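Local coordinates for extracellular solute-binding protein, family 1 (Bifidobacterium longum subsp. infantis, PDB 6FTH) that probably binds human milk oligosaccharides outside the cell and delivers them to an ABC transporter for uptake, at residues N95-F99 with P457-N461; G101-L106 with F341-H346. One frame throughout, in Å; residues are numbered along the deposited sequence.

In the fold
From the N terminus the chain first lays down strands 29-36, 59-66 and 86-88 of a mixed sheet, then runs through helix 93-98 into the loop that holds 101-106. Both contacts start here, a few residues apart. Contact 2 closes first: after 234 intervening residues the chain comes back as strand 339-343, an outermost strand of that sheet, and meets the 101-106 loop. Contact 1 closes later, when the start of helix 457-484 reaches helix 93-98, so the loop of contact 2 lies wholly within that of contact 1. Their centres are about 15 Å apart, and A96 packs on F103 between them.

Contact 1 (N95-F99 with P457-N461); sequences NAAQF and PTDSN
The side-chain amide of Q98 reaches across from helix 93-98 to the first turn of helix 457-484, where it meets the amide of N461 and the backbone of P457. Q98 and N461 extend toward each other from opposite directions, with their amide planes turned 45° apart. N461 ND2 donates to Q98 OE1 at 3.3 Å; the bond is fairly straight at hydrogen (161°), but it meets the carbonyl from the side, close to a right angle to C=O. The other half of the Q98 amide turns to the main chain: NE2 donates to P457 O at 3.3 Å, a more bent bond.

P457 O is thus gripped twice, because N461 N, one helical turn on, also donates to it at 3.0 Å. The two donors come at opposite faces of the P457 carbonyl plane, which lets Q98 join without displacing the helical bond.

A bend at chi2 (-76°) turns the Q98 chain, whose CB does not itself face the other helix, and brings its amide up to the CB corner of the proline ring, NE2 3.4 Å from P457 CB. Beside this polar bridge runs a small apolar one. A97 CB faces P457 CG at 3.7 Å, and the same CG sits 3.4 Å from A97 O, packed against the backbone there.

S460 adds little across the gap; its OG bonds back to D456 O. D459, for its part, forms a salt bridge with K512 and ties this turn to helix 503-518. This is helix-to-helix surface packing, joining the helix that follows sheet strand 86-88 to the long helix 457-484 of a solute-binding protein whose family points to the type 2 periplasmic-binding-protein fold.

Contact 2 (G101-L106 with F341-H346); sequences GLFEDL and FSLSSH
S345 meets the 101-106 loop with both backbone and side chain: its N donates to L102 O at 2.9 Å, almost straight at hydrogen but from above the carbonyl plane, while its OG donates to G101 O at 2.7 Å. With chi1 at 61°, OG stands between the backbone N and the carbonyl carbon, and it also lies over the centre of one face of the H346 ring. The third direct bond runs the other way, E104 N to L343 O at 2.8 Å, nearly in line with the C=O. L343 O also receives a CA-H...O contact from F103.

Side chains close in around this backbone pairing. E104 and L343 lie side by side, pointing the same way, with E104 CG 3.9 Å from L343 CD2. The F103 ring has L343 O at its edge and S342 CB close by. L106 crosses F341 at about a right angle; L106 CD1 lies 4.1 Å from F341 CD1, at the edge of the ring. One water accepts from L343 N and lies 2.8 Å from E104 O, to which it probably donates, joining the two backbones beyond the direct bonds.

Further out, K350 pairs with the E104 carboxylate and also reaches S345 O, linking both segments to helix 350-360. L354 of that helix covers L106 and L343. S344 OG accepts from H346 N (3.0 Å), making an ST turn. A single beta bridge, F103 with S344, joins a loop to the chain of strand 339-343, an outermost strand of the mixed sheet, consistent with the type 2 periplasmic-binding-protein fold of its family.

Contact 1 (N95-F99 with P457-N461)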
loop_
_atom_site.group_PDB
_atom_site.type_symbol
_atom_site.label_atom_id
_atom_site.label_comp_id
_atom_site.label_asym_id
_atom_site.label_seq_id
_atom_site.Cartn_x
_atom_site.Cartn_y
_atom_site.Cartn_z
ATOM N N ASN A 95 1.267 -17.560 -2.388
ATOM C CA ASN A 95 0.649 -18.663 -1.648
ATOM C C ASN A 95 0.292 -19.819 -2.577
ATOM O O ASN A 95 0.535 -20.986 -2.253
ATOM C CB ASN A 95 -0.616 -18.191 -0.929
ATOM C CG ASN A 95 -0.368 -17.057 0.048
ATOM O OD1 ASN A 95 -1.111 -16.064 0.071
ATOM N ND2 ASN A 95 0.659 -17.198 0.878
ATOM N N ALA A 96 -0.335 -19.527 -3.718
ATOM C CA ALA A 96 -0.687 -20.600 -4.638
ATOM C C ALA A 96 0.553 -21.309 -5.160
ATOM O O ALA A 96 0.556 -22.531 -5.323
ATOM C CB ALA A 96 -1.551 -20.077 -5.788
ATOM N N ALA A 97 1.633 -20.559 -5.396
ATOM C CA ALA A 97 2.847 -21.165 -5.919
ATOM C C ALA A 97 3.440 -22.173 -4.943
ATOM O O ALA A 97 4.056 -23.155 -5.371
ATOM C CB ALA A 97 3.872 -20.073 -6.243
ATOM N N GLN A 98 3.278 -21.945 -3.638
ATOM C CA GLN A 98 3.719 -22.909 -2.635
ATOM C C GLN A 98 2.809 -24.127 -2.558
ATOM O O GLN A 98 3.233 -25.161 -2.032
ATOM C CB GLN A 98 3.777 -22.280 -1.243
ATOM C CG GLN A 98 4.734 -21.103 -1.105
ATOM C CD GLN A 98 6.201 -21.521 -1.036
ATOM O OE1 GLN A 98 6.531 -22.653 -0.645
ATOM N NE2 GLN A 98 7.088 -20.604 -1.418
ATOM N N PHE A 99 1.571 -24.019 -3.052
ATOM C CA PHE A 99 0.606 -25.124 -3.041
ATOM C C PHE A 99 -0.079 -25.193 -4.402
ATOM O O PHE A 99 -1.297 -25.043 -4.515
ATOM C CB PHE A 99 -0.436 -24.923 -1.942
ATOM C CG PHE A 99 0.134 -24.840 -0.558
ATOM C CD1 PHE A 99 0.588 -23.639 -0.058
ATOM C CD2 PHE A 99 0.195 -25.964 0.252
ATOM C CE1 PHE A 99 1.119 -23.559 1.218
ATOM C CE2 PHE A 99 0.715 -25.883 1.526
ATOM C CZ PHE A 99 1.181 -24.681 2.006
ATOM N N PRO A 457 8.852 -20.137 -5.795
ATOM C CA PRO A 457 8.707 -20.565 -4.402
ATOM C C PRO A 457 10.014 -20.824 -3.705
ATOM O O PRO A 457 10.168 -20.415 -2.552
ATOM C CB PRO A 457 7.843 -21.836 -4.501
ATOM C CG PRO A 457 7.159 -21.731 -5.790
ATOM C CD PRO A 457 8.086 -21.002 -6.712
ATOM N N THR A 458 10.987 -21.447 -4.385
ATOM C CA THR A 458 12.261 -21.732 -3.743
ATOM C C THR A 458 12.968 -20.437 -3.374
ATOM O O THR A 458 13.480 -20.279 -2.259
ATOM C CB THR A 458 13.139 -22.561 -4.690
ATOM O OG1 THR A 458 12.537 -23.840 -4.928
ATOM C CG2 THR A 458 14.516 -22.780 -4.096
ATOM N N ASP A 459 13.019 -19.497 -4.318
ATOM C CA ASP A 459 13.713 -18.253 -4.041
ATOM C C ASP A 459 12.942 -17.398 -3.041
ATOM O O ASP A 459 13.558 -16.708 -2.224
ATOM C CB ASP A 459 13.965 -17.478 -5.332
ATOM C CG ASP A 459 15.134 -18.028 -6.132
ATOM O OD1 ASP A 459 15.852 -18.938 -5.658
ATOM O OD2 ASP A 459 15.303 -17.538 -7.249
ATOM N N SER A 460 11.605 -17.448 -3.083
ATOM C CA SER A 460 10.806 -16.744 -2.083
ATOM C C SER A 460 11.112 -17.237 -0.679
ATOM O O SER A 460 11.266 -16.437 0.248
ATOM C CB SER A 460 9.322 -16.906 -2.401
ATOM O OG SER A 460 8.977 -16.184 -3.563
ATOM N N ASN A 461 11.244 -18.552 -0.504
ATOM C CA ASN A 461 11.565 -19.078 0.812
ATOM C C ASN A 461 12.969 -18.663 1.250
ATOM O O ASN A 461 13.189 -18.321 2.415
ATOM C CB ASN A 461 11.374 -20.599 0.830
ATOM C CG ASN A 461 9.898 -20.998 0.717
ATOM O OD1 ASN A 461 9.009 -20.251 1.103
ATOM N ND2 ASN A 461 9.651 -22.181 0.180
#

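Contact 2 (G101-L106 with F341-H346)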
loop_
_atom_site.group_PDB
_atom_site.type_symbol
_atom_site.label_atom_id
_atom_site.label_comp_id
_atom_site.label_asym_id
_atom_site.label_seq_id
_atom_site.Cartn_x
_atom_site.Cartn_y
_atom_site.Cartn_z
ATOM N N GLY A 101 -0.974 -27.387 -6.851
ATOM C CA GLY A 101 -2.036 -28.307 -7.223
ATOM C C GLY A 101 -3.372 -28.006 -6.587
ATOM O O GLY A 101 -4.374 -28.616 -6.976
ATOM N N LEU A 102 -3.411 -27.082 -5.630
ATOM C CA LEU A 102 -4.642 -26.717 -4.950
ATOM C C LEU A 102 -5.526 -25.798 -5.788
ATOM O O LEU A 102 -6.736 -25.728 -5.535
ATOM C CB LEU A 102 -4.294 -25.999 -3.642
ATOM C CG LEU A 102 -4.841 -26.487 -2.307
ATOM C CD1 LEU A 102 -4.770 -28.024 -2.173
ATOM C CD2 LEU A 102 -4.056 -25.812 -1.184
ATOM N N PHE A 103 -4.961 -25.094 -6.767
ATOM C CA PHE A 103 -5.655 -23.990 -7.422
ATOM C C PHE A 103 -5.701 -24.151 -8.934
ATOM O O PHE A 103 -4.739 -24.590 -9.562
ATOM C CB PHE A 103 -4.984 -22.643 -7.070
ATOM C CG PHE A 103 -5.075 -22.304 -5.610
ATOM C CD1 PHE A 103 -6.273 -21.896 -5.063
ATOM C CD2 PHE A 103 -3.975 -22.428 -4.785
ATOM C CE1 PHE A 103 -6.379 -21.589 -3.709
ATOM C CE2 PHE A 103 -4.070 -22.118 -3.440
ATOM C CZ PHE A 103 -5.283 -21.698 -2.903
ATOM N N GLU A 104 -6.832 -23.757 -9.512
ATOM C CA GLU A 104 -6.980 -23.718 -10.958
ATOM C C GLU A 104 -6.071 -22.649 -11.550
ATOM O O GLU A 104 -5.999 -21.523 -11.045
ATOM C CB GLU A 104 -8.433 -23.371 -11.289
ATOM C CG GLU A 104 -8.742 -23.210 -12.771
ATOM C CD GLU A 104 -9.246 -24.488 -13.385
ATOM O OE1 GLU A 104 -9.124 -25.551 -12.735
ATOM O OE2 GLU A 104 -9.769 -24.420 -14.512
ATOM N N ASP A 105 -5.403 -22.992 -12.647
ATOM C CA ASP A 105 -4.632 -22.019 -13.426
ATOM C C ASP A 105 -5.626 -21.250 -14.284
ATOM O O ASP A 105 -6.058 -21.722 -15.339
ATOM C CB ASP A 105 -3.591 -22.731 -14.281
ATOM C CG ASP A 105 -2.789 -21.781 -15.173
ATOM O OD1 ASP A 105 -2.989 -20.547 -15.140
ATOM O OD2 ASP A 105 -1.959 -22.291 -15.950
ATOM N N LEU A 106 -6.005 -20.060 -13.815
ATOM C CA LEU A 106 -7.017 -19.253 -14.477
ATOM C C LEU A 106 -6.557 -18.688 -15.811
ATOM O O LEU A 106 -7.399 -18.243 -16.598
ATOM C CB LEU A 106 -7.430 -18.108 -13.547
ATOM C CG LEU A 106 -8.066 -18.556 -12.235
ATOM C CD1 LEU A 106 -8.078 -17.424 -11.208
ATOM C CD2 LEU A 106 -9.489 -19.061 -12.503
ATOM N N PHE A 341 -9.128 -13.268 -6.305
ATOM C CA PHE A 341 -9.986 -14.379 -6.712
ATOM C C PHE A 341 -9.146 -15.607 -6.991
ATOM O O PHE A 341 -8.257 -15.566 -7.852
ATOM C CB PHE A 341 -10.764 -14.021 -7.991
ATOM C CG PHE A 341 -11.779 -15.064 -8.412
ATOM C CD1 PHE A 341 -11.387 -16.222 -9.076
ATOM C CD2 PHE A 341 -13.130 -14.876 -8.154
ATOM C CE1 PHE A 341 -12.322 -17.179 -9.464
ATOM C CE2 PHE A 341 -14.071 -15.837 -8.531
ATOM C CZ PHE A 341 -13.656 -16.993 -9.170
ATOM N N SER A 342 -9.418 -16.713 -6.303
ATOM C CA SER A 342 -8.775 -17.977 -6.629
ATOM C C SER A 342 -9.819 -19.083 -6.607
ATOM O O SER A 342 -10.744 -19.047 -5.793
ATOM C CB SER A 342 -7.642 -18.323 -5.647
ATOM O OG SER A 342 -6.532 -17.434 -5.760
ATOM N N LEU A 343 -9.677 -20.029 -7.528
ATOM C CA LEU A 343 -10.621 -21.124 -7.737
ATOM C C LEU A 343 -9.943 -22.428 -7.345
ATOM O O LEU A 343 -8.838 -22.713 -7.804
ATOM C CB LEU A 343 -11.009 -21.200 -9.215
ATOM C CG LEU A 343 -11.939 -22.313 -9.711
ATOM C CD1 LEU A 343 -13.264 -22.318 -8.969
ATOM C CD2 LEU A 343 -12.171 -22.167 -11.208
ATOM N N SER A 344 -10.609 -23.223 -6.518
ATOM C CA SER A 344 -10.068 -24.524 -6.154
ATOM C C SER A 344 -9.986 -25.417 -7.384
ATOM O O SER A 344 -10.921 -25.488 -8.185
ATOM C CB SER A 344 -10.976 -25.202 -5.126
ATOM O OG SER A 344 -10.607 -26.563 -4.981
ATOM N N SER A 345 -8.860 -26.120 -7.520
ATOM C CA SER A 345 -8.712 -27.068 -8.613
ATOM C C SER A 345 -9.701 -28.214 -8.496
ATOM O O SER A 345 -9.921 -28.931 -9.478
ATOM C CB SER A 345 -7.298 -27.632 -8.616
ATOM O OG SER A 345 -7.059 -28.300 -7.398
ATOM N N HIS A 346 -10.309 -28.398 -7.326
ATOM C CA HIS A 346 -11.266 -29.474 -7.125
ATOM C C HIS A 346 -12.686 -28.956 -6.928
ATOM O O HIS A 346 -13.564 -29.706 -6.497
ATOM C CB HIS A 346 -10.785 -30.359 -5.976
ATOM C CG HIS A 346 -9.367 -30.813 -6.161
ATOM N ND1 HIS A 346 -8.367 -30.550 -5.249
ATOM C CD2 HIS A 346 -8.771 -31.449 -7.198
ATOM C CE1 HIS A 346 -7.224 -31.043 -5.699
ATOM N NE2 HIS A 346 -7.443 -31.591 -6.881
HETATM O O HOH W 1 -7.170 -20.049 -8.998
#